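Local coordinates for activator of Hsp90 ATPase homologue 1/2-like C-terminal domain-containing protein (Rhodobacter sphaeroides, PDB 3PU2) that is of unknown function but belongs to the AHA1 family of the SRPBCC superfamily, whose helix-grip fold commonly encloses a pocket for apolar ligands, at residues R148-D151 with V152-A155; A36-P39 with A40-F43; F21-T24 with P25-W29; L111-G115 with G116-A120; A136-M139 with A140-M143. One frame throughout, in Å; residues are numbered along the deposited sequence.

Contact 1 of 5, residues R148-D151 with V152-A155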
loop_
_atom_site.group_PDB
_atom_site.type_symbol
_atom_site.label_atom_id
_atom_site.label_comp_id
_atom_site.label_asym_id
_atom_site.label_seq_id
_atom_site.Cartn_x
_atom_site.Cartn_y
_atom_site.Cartn_z
ATOM N N ARG A 148 2.149 10.614 4.098
ATOM C CA ARG A 148 2.544 12.009 4.225
ATOM C C ARG A 148 3.163 12.412 2.883
ATOM O O ARG A 148 2.880 13.474 2.347
ATOM C CB ARG A 148 3.553 12.170 5.362
ATOM C CG ARG A 148 3.659 13.585 5.896
ATOM C CD ARG A 148 4.414 13.634 7.220
ATOM N NE ARG A 148 3.683 12.987 8.311
ATOM C CZ ARG A 148 3.931 11.760 8.762
ATOM N NH1 ARG A 148 4.898 11.033 8.219
ATOM N NH2 ARG A 148 3.214 11.268 9.764
ATOM N N HIS A 149 4.004 11.543 2.336
ATOM C CA HIS A 149 4.620 11.795 1.037
ATOM C C HIS A 149 3.534 12.001 -0.011
ATOM O O HIS A 149 3.622 12.905 -0.845
ATOM C CB HIS A 149 5.461 10.599 0.607
ATOM C CG HIS A 149 6.678 10.384 1.439
ATOM N ND1 HIS A 149 7.285 9.153 1.558
ATOM C CD2 HIS A 149 7.427 11.246 2.164
ATOM C CE1 HIS A 149 8.356 9.266 2.319
ATOM N NE2 HIS A 149 8.466 10.526 2.699
ATOM N N LEU A 150 2.524 11.129 0.038
ATOM C CA LEU A 150 1.417 11.162 -0.901
ATOM C C LEU A 150 0.642 12.463 -0.791
ATOM O O LEU A 150 0.186 13.014 -1.800
ATOM C CB LEU A 150 0.494 9.964 -0.670
ATOM C CG LEU A 150 -0.692 9.791 -1.627
ATOM C CD1 LEU A 150 -0.233 9.977 -3.071
ATOM C CD2 LEU A 150 -1.322 8.421 -1.417
ATOM N N ASP A 151 0.504 12.960 0.436
ATOM C CA ASP A 151 -0.205 14.217 0.647
ATOM C C ASP A 151 0.475 15.335 -0.144
ATOM O O ASP A 151 -0.180 16.050 -0.909
ATOM C CB ASP A 151 -0.227 14.598 2.133
ATOM C CG ASP A 151 -1.381 13.961 2.894
ATOM O OD1 ASP A 151 -2.453 13.744 2.286
ATOM O OD2 ASP A 151 -1.221 13.702 4.108
ATOM N N VAL A 152 1.787 15.469 0.041
ATOM C CA VAL A 152 2.578 16.502 -0.630
ATOM C C VAL A 152 2.516 16.427 -2.151
ATOM O O VAL A 152 2.537 17.453 -2.838
ATOM C CB VAL A 152 4.072 16.428 -0.204
ATOM C CG1 VAL A 152 4.859 17.568 -0.822
ATOM C CG2 VAL A 152 4.182 16.487 1.300
HETATM N N MSE A 153 2.447 15.208 -2.672
HETATM C CA MSE A 153 2.401 15.011 -4.104
HETATM C C MSE A 153 1.032 15.412 -4.639
HETATM O O MSE A 153 0.934 16.096 -5.661
HETATM C CB MSE A 153 2.704 13.556 -4.440
HETATM C CG MSE A 153 2.930 13.300 -5.909
HETATM SE SE MSE A 153 2.622 11.448 -6.328
HETATM C CE MSE A 153 0.709 11.531 -6.466
ATOM N N LEU A 154 -0.027 14.992 -3.951
ATOM C CA LEU A 154 -1.378 15.341 -4.384
ATOM C C LEU A 154 -1.504 16.863 -4.463
ATOM O O LEU A 154 -1.927 17.408 -5.482
ATOM C CB LEU A 154 -2.415 14.756 -3.415
ATOM C CG LEU A 154 -2.587 13.247 -3.608
ATOM C CD1 LEU A 154 -3.556 12.693 -2.591
ATOM C CD2 LEU A 154 -3.077 12.973 -5.032
ATOM N N ALA A 155 -1.102 17.536 -3.386
ATOM C CA ALA A 155 -1.147 18.996 -3.288
ATOM C C ALA A 155 -0.322 19.699 -4.368
ATOM O O ALA A 155 -0.742 20.725 -4.905
ATOM C CB ALA A 155 -0.681 19.437 -1.904
#
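Leu-154 lies one helical turn beyond Leu-150, and its side chain illustrates how a residue packs on its own helix before reaching anything else. Its CB sits 3.5 Å from Leu-150 O, and CG passes close to the same oxygen. With CG anti to the carbonyl carbon (chi1 -75°), the chain leans back toward the preceding turn, and CD1 ends 4.2 Å from Leu-150 CG. The oxygen thus covered accepts the main-chain bond from Leu-154 N, 2.9 Å from Leu-150 O, so one peptide group is gripped by a hydrogen bond and screened by the donor's own side chain. Leu-150 answers with its CD1 branch: that methyl lies 4.1 Å from Leu-154 CG and 3.9 Å from the terminal CE of Met-153, which is modelled as selenomethionine and brought round by a bend at chi3 (82°). The same methyl thus touches both neighbours, at an oblique angle to each. On another side of the helix, CG2 of Val-152 rests 3.4 Å from Arg-148 O, the acceptor for Val-152 N. Ala-155 N completes the series with a nearly straight bond, 3.0 Å to Asp-151 O. The flanking polar groups have partners in other parts of the chain: Asp-151 OD2 forms a salt bridge with Arg-19, while His-149 ND1 bonds to Trp-41 O and its ring stacks with Phe-43. Seen in the whole fold, this part of helix 139-156 sets Leu-150 against Phe-21 of strand 14-21 and Leu-28 and Ala-31 of helix 25-33, with Met-153 reaching Ala-40 and Ala-31 and Leu-154 touching Phe-21 and Ala-23.

Contact 2 of 5, residues A36-P39 with A40-F43; sequences ALLP and AWLF
An inverse gamma turn centred on Leu-42 shapes the loop that runs from helix 25-33 to strand 49-54, and the chain just before it folds back on Leu-38. Leu-38 O receives Leu-42 N at 3.0 Å and also a weak bond from Trp-41 N. One step earlier Ala-40 N donates to Leu-37 O at 3.1 Å. The indole of Trp-41 is the centrepiece. Its CG takes the crowded position between the backbone N and the carbonyl carbon (chi1 68°), which swings the ring back over the preceding residues. Leu-37 O meets its edge near the ring plane, 3.2 Å from Trp-41 CD1, whereas Leu-38 O and Leu-42 CB share one face, the latter carbon 3.7 Å above the ring centre. Alongside the indole, Leu-38 CD2 touches Trp-41 CZ2 at 3.7 Å and Leu-42 CD2 at 3.9 Å, the two leucines lying side by side. Phe-43 CD2 comes obliquely to within 3.5 Å of Pro-39 O. The chemistry is that of a buried aromatic residue whose polar atoms are still provided for: Trp-41 NE1 bonds to Ala-31 O, and Trp-41 O accepts from His-149 ND1. The neighbouring Leu-42 O is likewise taken up, by Trp-66 NE1. Hydrogen bonding at the pyrrole nitrogen, together with leucine contacts along the ring, implies an indole fixed in its rotation.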
loop_
_atom_site.group_PDB
_atom_site.type_symbol
_atom_site.label_atom_id
_atom_site.label_comp_id
_atom_site.label_asym_id
_atom_site.label_seq_id
_atom_site.Cartn_x
_atom_site.Cartn_y
_atom_site.Cartn_z
ATOM N N ALA A 36 4.266 5.141 -12.646
ATOM C CA ALA A 36 4.992 6.401 -12.762
ATOM C C ALA A 36 4.807 7.315 -11.545
ATOM O O ALA A 36 5.599 8.230 -11.330
ATOM C CB ALA A 36 4.563 7.134 -14.033
ATOM N N LEU A 37 3.767 7.059 -10.754
ATOM C CA LEU A 37 3.475 7.864 -9.578
ATOM C C LEU A 37 3.835 7.186 -8.253
ATOM O O LEU A 37 4.196 7.848 -7.289
ATOM C CB LEU A 37 1.993 8.253 -9.580
ATOM C CG LEU A 37 1.575 9.537 -10.316
ATOM C CD1 LEU A 37 2.130 9.555 -11.717
ATOM C CD2 LEU A 37 0.055 9.630 -10.355
ATOM N N LEU A 38 3.750 5.864 -8.202
ATOM C CA LEU A 38 4.063 5.140 -6.973
ATOM C C LEU A 38 5.450 5.407 -6.398
ATOM O O LEU A 38 5.611 5.469 -5.186
ATOM C CB LEU A 38 3.913 3.639 -7.185
ATOM C CG LEU A 38 2.511 3.053 -7.103
ATOM C CD1 LEU A 38 2.568 1.652 -7.658
ATOM C CD2 LEU A 38 1.993 3.045 -5.671
ATOM N N PRO A 39 6.475 5.527 -7.254
ATOM C CA PRO A 39 7.832 5.781 -6.763
ATOM C C PRO A 39 7.993 7.124 -6.057
ATOM O O PRO A 39 8.845 7.279 -5.179
ATOM C CB PRO A 39 8.673 5.714 -8.040
ATOM C CG PRO A 39 7.931 4.737 -8.876
ATOM C CD PRO A 39 6.502 5.188 -8.686
ATOM N N ALA A 40 7.167 8.087 -6.449
ATOM C CA ALA A 40 7.225 9.421 -5.888
ATOM C C ALA A 40 6.648 9.591 -4.478
ATOM O O ALA A 40 6.620 10.704 -3.953
ATOM C CB ALA A 40 6.560 10.391 -6.846
ATOM N N TRP A 41 6.185 8.509 -3.860
ATOM C CA TRP A 41 5.654 8.610 -2.502
ATOM C C TRP A 41 5.776 7.339 -1.673
ATOM O O TRP A 41 6.085 7.398 -0.485
ATOM C CB TRP A 41 4.190 9.040 -2.507
ATOM C CG TRP A 41 3.246 8.039 -3.066
ATOM C CD1 TRP A 41 2.888 7.879 -4.385
ATOM C CD2 TRP A 41 2.519 7.050 -2.332
ATOM N NE1 TRP A 41 1.980 6.850 -4.507
ATOM C CE2 TRP A 41 1.737 6.323 -3.264
ATOM C CE3 TRP A 41 2.451 6.700 -0.977
ATOM C CZ2 TRP A 41 0.898 5.270 -2.879
ATOM C CZ3 TRP A 41 1.611 5.643 -0.599
ATOM C CH2 TRP A 41 0.849 4.944 -1.552
ATOM N N LEU A 42 5.539 6.191 -2.295
ATOM C CA LEU A 42 5.610 4.912 -1.593
ATOM C C LEU A 42 7.028 4.361 -1.421
ATOM O O LEU A 42 7.446 3.434 -2.114
ATOM C CB LEU A 42 4.748 3.883 -2.312
ATOM C CG LEU A 42 4.743 2.489 -1.685
ATOM C CD1 LEU A 42 4.309 2.559 -0.223
ATOM C CD2 LEU A 42 3.807 1.606 -2.494
ATOM N N PHE A 43 7.751 4.942 -0.474
ATOM C CA PHE A 43 9.115 4.546 -0.169
ATOM C C PHE A 43 9.426 4.979 1.257
ATOM O O PHE A 43 8.759 5.859 1.801
ATOM C CB PHE A 43 10.073 5.235 -1.126
ATOM C CG PHE A 43 10.100 6.714 -0.978
ATOM C CD1 PHE A 43 11.024 7.331 -0.136
ATOM C CD2 PHE A 43 9.192 7.510 -1.675
ATOM C CE1 PHE A 43 11.048 8.726 0.010
ATOM C CE2 PHE A 43 9.200 8.916 -1.540
ATOM C CZ PHE A 43 10.135 9.523 -0.692
#

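Contact 3 of 5, residues F21-T24 with P25-W29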
loop_
_atom_site.group_PDB
_atom_site.type_symbol
_atom_site.label_atom_id
_atom_site.label_comp_id
_atom_site.label_asym_id
_atom_site.label_seq_id
_atom_site.Cartn_x
_atom_site.Cartn_y
_atom_site.Cartn_z
ATOM N N PHE A 21 -7.667 11.578 2.422
ATOM C CA PHE A 21 -6.805 12.149 1.403
ATOM C C PHE A 21 -7.600 13.223 0.680
ATOM O O PHE A 21 -8.754 13.006 0.309
ATOM C CB PHE A 21 -6.367 11.071 0.391
ATOM C CG PHE A 21 -5.246 10.182 0.873
ATOM C CD1 PHE A 21 -3.942 10.664 0.958
ATOM C CD2 PHE A 21 -5.495 8.873 1.263
ATOM C CE1 PHE A 21 -2.904 9.855 1.430
ATOM C CE2 PHE A 21 -4.466 8.062 1.737
ATOM C CZ PHE A 21 -3.171 8.556 1.821
ATOM N N ALA A 22 -6.974 14.375 0.467
ATOM C CA ALA A 22 -7.627 15.485 -0.207
ATOM C C ALA A 22 -7.539 15.358 -1.724
ATOM O O ALA A 22 -6.725 16.029 -2.357
ATOM C CB ALA A 22 -7.002 16.799 0.246
ATOM N N ALA A 23 -8.377 14.504 -2.303
ATOM C CA ALA A 23 -8.386 14.305 -3.748
ATOM C C ALA A 23 -9.536 13.397 -4.165
ATOM O O ALA A 23 -10.034 12.613 -3.368
ATOM C CB ALA A 23 -7.066 13.712 -4.200
ATOM N N THR A 24 -9.965 13.507 -5.416
ATOM C CA THR A 24 -11.060 12.678 -5.901
ATOM C C THR A 24 -10.544 11.256 -6.054
ATOM O O THR A 24 -9.414 11.041 -6.493
ATOM C CB THR A 24 -11.571 13.158 -7.268
ATOM O OG1 THR A 24 -10.610 12.837 -8.279
ATOM C CG2 THR A 24 -11.791 14.660 -7.251
ATOM N N PRO A 25 -11.372 10.264 -5.707
ATOM C CA PRO A 25 -10.949 8.866 -5.820
ATOM C C PRO A 25 -10.281 8.515 -7.151
ATOM O O PRO A 25 -9.468 7.601 -7.218
ATOM C CB PRO A 25 -12.245 8.086 -5.565
ATOM C CG PRO A 25 -13.323 9.064 -5.927
ATOM C CD PRO A 25 -12.801 10.355 -5.372
ATOM N N GLU A 26 -10.611 9.255 -8.201
ATOM C CA GLU A 26 -10.034 9.005 -9.514
ATOM C C GLU A 26 -8.555 9.359 -9.516
ATOM O O GLU A 26 -7.759 8.770 -10.252
ATOM C CB GLU A 26 -10.740 9.849 -10.584
ATOM C CG GLU A 26 -12.191 9.480 -10.890
ATOM C CD GLU A 26 -13.119 9.620 -9.692
ATOM O OE1 GLU A 26 -12.816 10.423 -8.784
ATOM O OE2 GLU A 26 -14.165 8.936 -9.670
ATOM N N GLN A 27 -8.193 10.343 -8.703
ATOM C CA GLN A 27 -6.810 10.785 -8.625
ATOM C C GLN A 27 -6.065 9.900 -7.661
ATOM O O GLN A 27 -4.899 9.582 -7.873
ATOM C CB GLN A 27 -6.728 12.222 -8.128
ATOM C CG GLN A 27 -7.497 13.222 -8.951
ATOM C CD GLN A 27 -7.504 14.582 -8.298
ATOM O OE1 GLN A 27 -7.944 14.728 -7.156
ATOM N NE2 GLN A 27 -7.012 15.589 -9.014
ATOM N N LEU A 28 -6.739 9.504 -6.593
ATOM C CA LEU A 28 -6.102 8.661 -5.609
ATOM C C LEU A 28 -5.790 7.290 -6.207
ATOM O O LEU A 28 -4.733 6.714 -5.941
ATOM C CB LEU A 28 -6.990 8.514 -4.383
ATOM C CG LEU A 28 -6.217 7.966 -3.186
ATOM C CD1 LEU A 28 -4.969 8.803 -2.998
ATOM C CD2 LEU A 28 -7.072 7.998 -1.933
ATOM N N TRP A 29 -6.707 6.769 -7.016
ATOM C CA TRP A 29 -6.511 5.472 -7.658
ATOM C C TRP A 29 -5.317 5.543 -8.610
ATOM O O TRP A 29 -4.557 4.585 -8.725
ATOM C CB TRP A 29 -7.788 5.051 -8.412
ATOM C CG TRP A 29 -7.677 3.793 -9.245
ATOM C CD1 TRP A 29 -7.175 3.680 -10.519
ATOM C CD2 TRP A 29 -8.033 2.473 -8.843
ATOM N NE1 TRP A 29 -7.194 2.367 -10.929
ATOM C CE2 TRP A 29 -7.714 1.605 -9.917
ATOM C CE3 TRP A 29 -8.584 1.933 -7.679
ATOM C CZ2 TRP A 29 -7.933 0.233 -9.857
ATOM C CZ3 TRP A 29 -8.802 0.569 -7.617
ATOM C CH2 TRP A 29 -8.476 -0.269 -8.700
#
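Phe-21 and Leu-28 form the tightly packed side of this strand-to-helix junction, both buried and meeting at about a right angle. Leu-28 brings both methyls to one side of the ring: CD1 stands 4.1 Å above the plane of the Phe-21 ring, displaced toward the rim, while CD2 lies 3.7 Å from Phe-21 CD2 and also touches Phe-21 CB. The first torsion of Leu-28 (chi1 -164°), which sets CG beside the carbonyl carbon, turns both branches back toward the strand. Beneath that apolar pair the helix start is closed by hydrogen bonds. Thr-24 is the N-cap of helix 25-33, and together with Gln-27 it makes a capping box: Thr-24 N donates to Gln-27 OE1 at 2.9 Å, slightly tilted from the amide plane, and Gln-27 N returns a long, weak bond to Thr-24 OG1. Thr-24 O has two donors, Leu-28 N at 3.1 Å and Gln-27 N. The extended Gln-27 side chain runs past Thr-24 OG1 to the chain before the helix, and its OE1 also lies 3.2 Å from Ala-23 CB. Looser company gathers on the solvent side, where Thr-24, Glu-26 and Gln-27 are all exposed. There a bend at chi2 (61°) folds Glu-26 back, yet the bond from Thr-24 OG1 to Glu-26 OE1 is weak at 3.3 Å. Behind the packed side, Tyr-147 meets the Phe-21 ring edge-to-face and Leu-150 touches both Phe-21 and Leu-28.

Contact 4 of 5, residues L111-G115 with G116-A120; sequences LPVEG and GTELA
Glu-118 is stretched out, with CG opposite the backbone N (chi1 170°) and the next torsion also extended, and this carries its carboxylate past the side chains of Leu-111 and Val-113. Leu-111 has a different first torsion, 47°, with CG between the backbone N and the carbonyl carbon, and lies beside Glu-118, pointing the same way. As a result Glu-118 OE1 lies 3.7 Å from Leu-111 CD1 and 3.5 Å from Val-113 CG2, and that valine methyl also touches Glu-118 CB at 3.6 Å. The aliphatic groups flank the acid without bonding it; OE2 makes a long, weak ion pair with Arg-18. Underneath runs the hairpin itself. Leu-111 with Glu-118 is a hydrogen-bonded antiparallel pair, in which Glu-118 N donates to Leu-111 O at 3.1 Å and the return bond is weak. Val-113 with Gly-116 is the next such pair, its two bonds closing a two-residue turn, Glu-114 and Gly-115; Gly-115 has a positive phi (117°), a conformation suited to a residue without a side chain. Between these pairs stand Pro-112 and Thr-117, a non-hydrogen-bonded pair facing the opposite side of the sheet. That side meets helix 25-33, where Pro-25 touches both residues and Leu-28 touches Thr-117, while strand 14-21 continues the sheet beyond strand 116-124 through backbone bonds between Phe-21 and Thr-117.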
loop_
_atom_site.group_PDB
_atom_site.type_symbol
_atom_site.label_atom_id
_atom_site.label_comp_id
_atom_site.label_asym_id
_atom_site.label_seq_id
_atom_site.Cartn_x
_atom_site.Cartn_y
_atom_site.Cartn_z
ATOM N N LEU A 111 -13.684 5.042 -0.724
ATOM C CA LEU A 111 -15.036 5.599 -0.642
ATOM C C LEU A 111 -14.983 7.110 -0.451
ATOM O O LEU A 111 -14.268 7.607 0.419
ATOM C CB LEU A 111 -15.819 4.972 0.516
ATOM C CG LEU A 111 -15.114 4.872 1.869
ATOM C CD1 LEU A 111 -16.127 4.967 2.996
ATOM C CD2 LEU A 111 -14.341 3.563 1.938
ATOM N N PRO A 112 -15.738 7.864 -1.269
ATOM C CA PRO A 112 -15.754 9.325 -1.162
ATOM C C PRO A 112 -16.307 9.771 0.178
ATOM O O PRO A 112 -17.348 9.289 0.615
ATOM C CB PRO A 112 -16.653 9.750 -2.318
ATOM C CG PRO A 112 -16.448 8.660 -3.319
ATOM C CD PRO A 112 -16.496 7.426 -2.453
ATOM N N VAL A 113 -15.591 10.680 0.830
ATOM C CA VAL A 113 -15.990 11.231 2.119
ATOM C C VAL A 113 -15.931 12.738 1.942
ATOM O O VAL A 113 -15.330 13.213 0.987
ATOM C CB VAL A 113 -15.022 10.796 3.243
ATOM C CG1 VAL A 113 -15.302 11.571 4.529
ATOM C CG2 VAL A 113 -15.189 9.313 3.503
ATOM N N GLU A 114 -16.565 13.495 2.830
ATOM C CA GLU A 114 -16.529 14.943 2.689
ATOM C C GLU A 114 -15.104 15.410 2.933
ATOM O O GLU A 114 -14.503 15.084 3.958
ATOM C CB GLU A 114 -17.469 15.616 3.683
ATOM C CG GLU A 114 -17.842 17.030 3.271
ATOM C CD GLU A 114 -17.811 18.008 4.427
ATOM O OE1 GLU A 114 -16.718 18.222 4.994
ATOM O OE2 GLU A 114 -18.877 18.564 4.767
ATOM N N GLY A 115 -14.566 16.169 1.983
ATOM C CA GLY A 115 -13.205 16.660 2.101
ATOM C C GLY A 115 -12.331 16.101 0.991
ATOM O O GLY A 115 -11.434 16.788 0.487
ATOM N N GLY A 116 -12.603 14.851 0.612
ATOM C CA GLY A 116 -11.852 14.189 -0.445
ATOM C C GLY A 116 -12.227 12.714 -0.430
ATOM O O GLY A 116 -13.384 12.360 -0.651
ATOM N N THR A 117 -11.246 11.852 -0.173
ATOM C CA THR A 117 -11.412 10.399 -0.260
ATOM C C THR A 117 -10.886 9.739 1.014
ATOM O O THR A 117 -10.012 10.275 1.688
ATOM C CB THR A 117 -10.614 9.801 -1.467
ATOM O OG1 THR A 117 -11.103 10.345 -2.699
ATOM C CG2 THR A 117 -10.752 8.284 -1.512
ATOM N N GLU A 118 -11.436 8.585 1.357
ATOM C CA GLU A 118 -10.951 7.858 2.515
ATOM C C GLU A 118 -10.440 6.526 1.998
ATOM O O GLU A 118 -11.149 5.826 1.279
ATOM C CB GLU A 118 -12.057 7.601 3.537
ATOM C CG GLU A 118 -11.616 6.637 4.634
ATOM C CD GLU A 118 -12.674 6.413 5.688
ATOM O OE1 GLU A 118 -13.868 6.598 5.366
ATOM O OE2 GLU A 118 -12.315 6.039 6.828
ATOM N N LEU A 119 -9.205 6.184 2.349
ATOM C CA LEU A 119 -8.621 4.922 1.916
ATOM C C LEU A 119 -8.682 3.922 3.045
ATOM O O LEU A 119 -8.088 4.135 4.106
ATOM C CB LEU A 119 -7.160 5.099 1.496
ATOM C CG LEU A 119 -6.375 3.819 1.158
ATOM C CD1 LEU A 119 -7.010 3.126 -0.027
ATOM C CD2 LEU A 119 -4.937 4.149 0.827
ATOM N N ALA A 120 -9.426 2.845 2.819
ATOM C CA ALA A 120 -9.543 1.776 3.800
ATOM C C ALA A 120 -8.671 0.638 3.274
ATOM O O ALA A 120 -8.840 0.185 2.134
ATOM C CB ALA A 120 -10.985 1.328 3.930
#

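Contact 5 of 5, residues A136-M139 with A140-M143; sequences ASAM and ATEM
Ala-138 lays its methyl against the branch point of Thr-141, CB to CB at 3.8 Å, and meets the threonine's CG2 at the same distance. The overlap is a small apolar patch on the outside of the first helical turn, with the methyl of one residue alongside the branched carbon of the other. One residue further on, the Glu-142 side chain sets out with CG anti to the carbonyl carbon (chi1 -75°) and then runs extended near Ala-138, though its close approach to the alanine carbonyl is doubtful in the model; its OE2 comes no nearer than 4.4 Å to Ala-138 CB. The bond from Glu-142 N to Ala-138 O is present at 2.7 Å, but the oxygen is crowded there and its exact place is likewise doubtful. Met-143 N follows with a weak bond to Met-139 O, less certain because Met-143 is modelled in two conformers. Met-139, modelled as selenomethionine, starts with CG opposite the backbone N (chi1 176°) and then bends twice. Its SE stays within 3.8 Å of Ala-140 N, and the side chain touches Leu-15 and Phe-17 of strand 14-21 and Tyr-125. Ala-138 occupies the N-cap position, and as an alanine it offers no side-chain acceptor to the first amides of the helix. The arrangement is that of a helix start following a short connection from helix 130-135, and it opens the long C-terminal helix characteristic of the Bet v 1-like helix-grip fold.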
loop_
_atom_site.group_PDB
_atom_site.type_symbol
_atom_site.label_atom_id
_atom_site.label_comp_id
_atom_site.label_asym_id
_atom_site.label_seq_id
_atom_site.Cartn_x
_atom_site.Cartn_y
_atom_site.Cartn_z
ATOM N N ALA A 136 4.722 -5.761 15.245
ATOM C CA ALA A 136 5.917 -5.313 15.956
ATOM C C ALA A 136 6.927 -4.653 15.009
ATOM O O ALA A 136 8.111 -4.537 15.336
ATOM C CB ALA A 136 6.563 -6.496 16.671
ATOM N N SER A 137 6.445 -4.231 13.839
ATOM C CA SER A 137 7.264 -3.572 12.819
ATOM C C SER A 137 6.774 -2.163 12.599
ATOM O O SER A 137 5.565 -1.928 12.568
ATOM C CB SER A 137 7.171 -4.312 11.481
ATOM O OG SER A 137 8.211 -5.262 11.335
ATOM N N ALA A 138 7.702 -1.229 12.426
ATOM C CA ALA A 138 7.334 0.161 12.190
ATOM C C ALA A 138 6.685 0.266 10.818
ATOM O O ALA A 138 6.923 1.211 10.068
ATOM C CB ALA A 138 8.559 1.060 12.268
HETATM N N MSE A 139 5.878 -0.737 10.497
HETATM C CA MSE A 139 5.152 -0.792 9.248
HETATM C C MSE A 139 4.045 0.257 9.277
HETATM O O MSE A 139 3.785 0.923 8.276
HETATM C CB MSE A 139 4.563 -2.187 9.068
HETATM C CG MSE A 139 3.686 -2.344 7.839
HETATM SE SE MSE A 139 1.815 -2.369 8.313
HETATM C CE MSE A 139 1.527 -4.265 8.291
ATOM N N ALA A 140 3.397 0.401 10.430
ATOM C CA ALA A 140 2.329 1.386 10.589
ATOM C C ALA A 140 2.937 2.784 10.490
ATOM O O ALA A 140 2.332 3.721 9.960
ATOM C CB ALA A 140 1.644 1.206 11.936
ATOM N N THR A 141 4.155 2.864 10.970
ATOM C CA THR A 141 4.892 4.086 11.037
ATOM C C THR A 141 5.388 4.474 9.688
ATOM O O THR A 141 5.344 5.608 9.284
ATOM C CB THR A 141 6.092 3.876 11.901
ATOM O OG1 THR A 141 5.833 4.435 13.179
ATOM C CG2 THR A 141 7.266 4.558 11.319
ATOM N N GLU A 142 5.884 3.499 8.983
ATOM C CA GLU A 142 6.436 3.747 7.713
ATOM C C GLU A 142 5.358 3.991 6.739
ATOM O O GLU A 142 5.571 4.604 5.733
ATOM C CB GLU A 142 7.198 2.543 7.301
ATOM C CG GLU A 142 8.446 2.433 7.999
ATOM C CD GLU A 142 9.260 1.380 7.414
ATOM O OE1 GLU A 142 9.091 1.146 6.230
ATOM O OE2 GLU A 142 10.061 0.757 8.112
HETATM N N MSE A 143 4.192 3.484 7.032
HETATM C CA MSE A 143 3.131 3.602 6.093
HETATM C C MSE A 143 2.393 4.903 6.258
HETATM O O MSE A 143 1.743 5.335 5.344
HETATM C CB MSE A 143 2.232 2.385 6.200
HETATM C CG MSE A 143 1.186 2.261 5.112
HETATM SE SE MSE A 143 1.708 1.427 3.628
HETATM C CE MSE A 143 1.556 2.729 2.474
#

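In the fold
Helix 139-156 is the thread through the set: contact 5 lies at its start and contact 1 near its end, their centres 19 Å apart. Contacts 2 and 3 both touch contact 1. Contact 2, with its centre 10 Å away, supplies the loop that meets His-149 and also brings Leu-37 O to 4.0 Å from Met-153 SE. Contact 3 brings Phe-21 CE1 to 3.6 Å from Leu-150 CD2. Contacts 3 and 4 are the closest pair, 8 Å between centres, joined where Thr-117 OG1 lies 2.6 Å from Ala-23 O. Contacts 4 and 5 stand 23 Å apart, centre to centre. No active site is established here, so the relations are those of a fold.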